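Side-chain contact in Lmo0741 protein (Listeria monocytogenes, PDB 4R1H), which probably acts as a DNA-binding transcription factor of the GntR family, with a winged helix-turn-helix domain: residues Arg54-Leu59 / Glu63-Val68. Numbering follows the deposited sequence. Where two conformers were deposited one is given.
Sequences RAYAEL and EIIYTV
Leu59 O receives two backbone N-H groups from the chain that follows its helix. Ile64 N lies 2.8 Å from Leu59 O at a C=O...N angle of 167°, so the nitrogen sits nearly on the line of the C=O bond, although its N-H is bent away from it. Ile65 N approaches Leu59 O at 3.2 Å from well above the carbonyl plane, 62° out of it, yet its N-H...O remains fairly straight. The shared acceptor ties the backbone of Ile64 and Ile65 to the last turn of helix 49-61.

Apolar side chains close the gap beside this bond pair. Leu59 uses two parts of its side chain: CB packs 3.9 Å from Ile65 CG1, while in the conformer described the branch methyl CD2 of Leu59 lies 4.1 Å from CB of Ile64. Ile65 reaches back by about one turn of the helix, to Tyr56. Its chi1 of 72° sets CG1 between its own backbone N and carbonyl carbon, and the extended chi2 carries CD1 to 3.7 Å from Tyr56 O and 4.1 Å from Tyr56 CG, approaching the ring obliquely at its root. The Tyr56 and Ile65 side chains cross at roughly a right angle.

In the second shell, Tyr56 OH is hydrogen-bonded to Leu36 O, which anchors the far end of the ring, and Val38 and Leu41 of helix 38-45 also touch Tyr56. Helix 12-25 packs against Leu59 through His21 and against Ile64 through Ile24.

Glu63, with positive phi, is the C-prime residue of a Schellman motif, closed by Ile64 N to Leu59 O and Glu63 N to Glu60 O. This helix end leads directly into strand 65-68, which pairs antiparallel with 72-75, consistent with the passage from recognition helix to wing in the winged helix-turn-helix domain of GntR regulators.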
ATOM      1  N   ARG A  54      21.081  -2.897  11.821  1.00 30.27           N
ATOM      2  CA  ARG A  54      19.866  -2.515  12.550  1.00 30.16           C
ATOM      3  C   ARG A  54      18.748  -3.505  12.222  1.00 30.11           C
ATOM      4  O   ARG A  54      17.973  -3.909  13.140  1.00 31.13           O
ATOM      5  CB  ARG A  54      19.341  -1.088  12.281  1.00 33.29           C
ATOM      6  CG  ARG A  54      18.286  -0.750  13.325  1.00 36.37           C
ATOM      7  CD  ARG A  54      17.759   0.616  13.315  1.00 37.77           C
ATOM      8  NE  ARG A  54      16.851   0.875  14.452  1.00 40.43           N
ATOM      9  CZ  ARG A  54      16.455   2.110  14.830  1.00 45.30           C
ATOM     10  NH1 ARG A  54      16.801   3.227  14.157  1.00 40.41           N
ATOM     11  NH2 ARG A  54      15.665   2.251  15.891  1.00 50.26           N
ATOM     12  N   ALA A  55      18.675  -3.899  10.956  1.00 27.81           N
ATOM     13  CA  ALA A  55      17.636  -4.866  10.510  1.00 29.06           C
ATOM     14  C   ALA A  55      17.831  -6.241  11.222  1.00 27.27           C
ATOM     15  O   ALA A  55      16.870  -6.811  11.763  1.00 28.67           O
ATOM     16  CB  ALA A  55      17.715  -5.071   9.009  1.00 29.16           C
ATOM     17  N   TYR A  56      19.079  -6.715  11.257  1.00 27.59           N
ATOM     18  CA  TYR A  56      19.411  -7.948  11.981  1.00 25.23           C
ATOM     19  C   TYR A  56      19.078  -7.827  13.471  1.00 28.37           C
ATOM     20  O   TYR A  56      18.514  -8.748  14.052  1.00 26.83           O
ATOM     21  CB  TYR A  56      20.848  -8.340  11.730  1.00 27.32           C
ATOM     22  CG  TYR A  56      21.111  -9.040  10.426  1.00 29.91           C
ATOM     23  CD1 TYR A  56      20.111  -9.225   9.476  1.00 30.67           C
ATOM     24  CD2 TYR A  56      22.365  -9.609  10.163  1.00 35.27           C
ATOM     25  CE1 TYR A  56      20.360  -9.973   8.321  1.00 31.08           C
ATOM     26  CE2 TYR A  56      22.625 -10.354   9.033  1.00 35.67           C
ATOM     27  CZ  TYR A  56      21.615 -10.550   8.097  1.00 32.37           C
ATOM     28  OH  TYR A  56      21.905 -11.280   6.959  1.00 32.60           O
ATOM     29  N   ALA A  57      19.357  -6.681  14.107  1.00 29.00           N
ATOM     30  CA  ALA A  57      18.926  -6.472  15.484  1.00 28.65           C
ATOM     31  C   ALA A  57      17.454  -6.596  15.729  1.00 30.72           C
ATOM     32  O   ALA A  57      17.031  -7.252  16.677  1.00 30.00           O
ATOM     33  CB  ALA A  57      19.406  -5.116  16.024  1.00 32.63           C
ATOM     34  N   GLU A  58      16.642  -6.014  14.853  1.00 28.09           N
ATOM     35  CA  GLU A  58      15.237  -6.086  14.982  1.00 29.79           C
ATOM     36  C   GLU A  58      14.770  -7.549  14.791  1.00 25.86           C
ATOM     37  O   GLU A  58      13.941  -8.040  15.560  1.00 28.73           O
ATOM     38  CB  GLU A  58      14.528  -5.170  13.984  1.00 29.14           C
ATOM     39  CG  GLU A  58      13.015  -5.300  14.090  1.00 33.33           C
ATOM     40  CD  GLU A  58      12.257  -4.252  13.327  1.00 35.24           C
ATOM     41  OE1 GLU A  58      12.578  -3.063  13.582  1.00 40.74           O
ATOM     42  OE2 GLU A  58      11.330  -4.657  12.588  1.00 37.87           O
ATOM     43  N   LEU A  59      15.357  -8.215  13.835  1.00 24.66           N
ATOM     44  CA  LEU A  59      15.022  -9.650  13.612  1.00 25.32           C
ATOM     45  C   LEU A  59      15.388 -10.541  14.834  1.00 27.15           C
ATOM     46  O   LEU A  59      14.684 -11.556  15.182  1.00 28.68           O
ATOM     47  CB  LEU A  59      15.714 -10.094  12.336  1.00 26.71           C
ATOM     48  CG  LEU A  59      15.136  -9.560  11.038  1.00 27.91           C
ATOM     49  CD1 LEU A  59      16.094  -9.878   9.958  1.00 29.16           C
ATOM     50  CD2 LEU A  59      13.752 -10.122  10.749  1.00 29.19           C
ATOM     51  N   GLU A  63      12.816 -12.571  17.680  1.00 31.48           N
ATOM     52  CA  GLU A  63      13.049 -14.024  17.748  1.00 33.82           C
ATOM     53  C   GLU A  63      12.957 -14.710  16.397  1.00 29.25           C
ATOM     54  O   GLU A  63      12.752 -15.945  16.300  1.00 31.04           O
ATOM     55  CB  GLU A  63      12.128 -14.647  18.778  1.00 35.63           C
ATOM     56  CG  GLU A  63      12.363 -14.003  20.174  1.00 41.06           C
ATOM     57  CD  GLU A  63      11.640 -14.733  21.282  1.00 45.73           C
ATOM     58  OE1 GLU A  63      10.553 -15.320  21.052  1.00 50.08           O
ATOM     59  OE2 GLU A  63      12.153 -14.721  22.389  1.00 49.86           O
ATOM     60  N   ILE A  64      13.221 -13.959  15.342  1.00 26.07           N
ATOM     61  CA  ILE A  64      13.219 -14.514  13.986  0.60 26.18           C
ATOM     62  C   ILE A  64      14.587 -15.100  13.653  1.00 27.52           C
ATOM     63  O   ILE A  64      14.707 -16.135  12.972  1.00 28.63           O
ATOM     64  CB  ILE A  64      12.844 -13.451  12.921  0.60 26.85           C
ATOM     65  CG1 ILE A  64      11.460 -12.836  13.213  0.60 26.44           C
ATOM     66  CG2 ILE A  64      12.950 -14.084  11.527  0.60 26.62           C
ATOM     67  CD1 ILE A  64      10.323 -13.818  13.309  0.60 27.44           C
ATOM     68  N   ILE A  65      15.638 -14.462  14.160  1.00 25.37           N
ATOM     69  CA  ILE A  65      16.991 -14.953  13.979  1.00 26.03           C
ATOM     70  C   ILE A  65      17.691 -14.987  15.303  1.00 25.63           C
ATOM     71  O   ILE A  65      17.241 -14.354  16.260  1.00 27.19           O
ATOM     72  CB  ILE A  65      17.838 -14.161  12.932  1.00 26.40           C
ATOM     73  CG1 ILE A  65      18.232 -12.798  13.437  1.00 28.94           C
ATOM     74  CG2 ILE A  65      17.105 -14.004  11.561  1.00 28.23           C
ATOM     75  CD1 ILE A  65      19.070 -12.031  12.419  1.00 31.07           C
ATOM     76  N   TYR A  66      18.835 -15.676  15.328  1.00 28.99           N
ATOM     77  CA  TYR A  66      19.666 -15.716  16.524  1.00 27.86           C
ATOM     78  C   TYR A  66      21.125 -15.808  16.108  1.00 30.53           C
ATOM     79  O   TYR A  66      21.454 -16.191  14.982  1.00 28.14           O
ATOM     80  CB  TYR A  66      19.275 -16.888  17.425  1.00 28.37           C
ATOM     81  CG  TYR A  66      19.466 -18.242  16.851  1.00 28.31           C
ATOM     82  CD1 TYR A  66      20.615 -18.974  17.092  1.00 28.47           C
ATOM     83  CD2 TYR A  66      18.509 -18.813  16.049  1.00 29.04           C
ATOM     84  CE1 TYR A  66      20.790 -20.243  16.560  1.00 28.15           C
ATOM     85  CE2 TYR A  66      18.678 -20.070  15.493  1.00 29.81           C
ATOM     86  CZ  TYR A  66      19.825 -20.784  15.786  1.00 30.22           C
ATOM     87  OH  TYR A  66      19.977 -21.984  15.223  1.00 33.34           O
ATOM     88  N   THR A  67      21.999 -15.552  17.073  1.00 32.06           N
ATOM     89  CA  THR A  67      23.446 -15.465  16.809  1.00 33.46           C
ATOM     90  C   THR A  67      24.161 -16.542  17.580  1.00 33.71           C
ATOM     91  O   THR A  67      23.845 -16.797  18.733  1.00 35.33           O
ATOM     92  CB  THR A  67      24.035 -14.121  17.267  1.00 36.23           C
ATOM     93  OG1 THR A  67      23.343 -13.075  16.632  1.00 40.27           O
ATOM     94  CG2 THR A  67      25.545 -14.028  16.862  1.00 37.70           C
ATOM     95  N   VAL A  68      25.050 -17.239  16.911  1.00 34.65           N
ATOM     96  CA  VAL A  68      25.971 -18.162  17.571  1.00 34.09           C
ATOM     97  C   VAL A  68      27.323 -17.410  17.428  1.00 42.07           C
ATOM     98  O   VAL A  68      27.906 -17.425  16.338  1.00 40.93           O
ATOM     99  CB  VAL A  68      25.986 -19.499  16.868  1.00 33.18           C
ATOM    100  CG1 VAL A  68      26.965 -20.473  17.550  1.00 39.24           C
ATOM    101  CG2 VAL A  68      24.607 -20.147  16.933  1.00 34.27           C
TER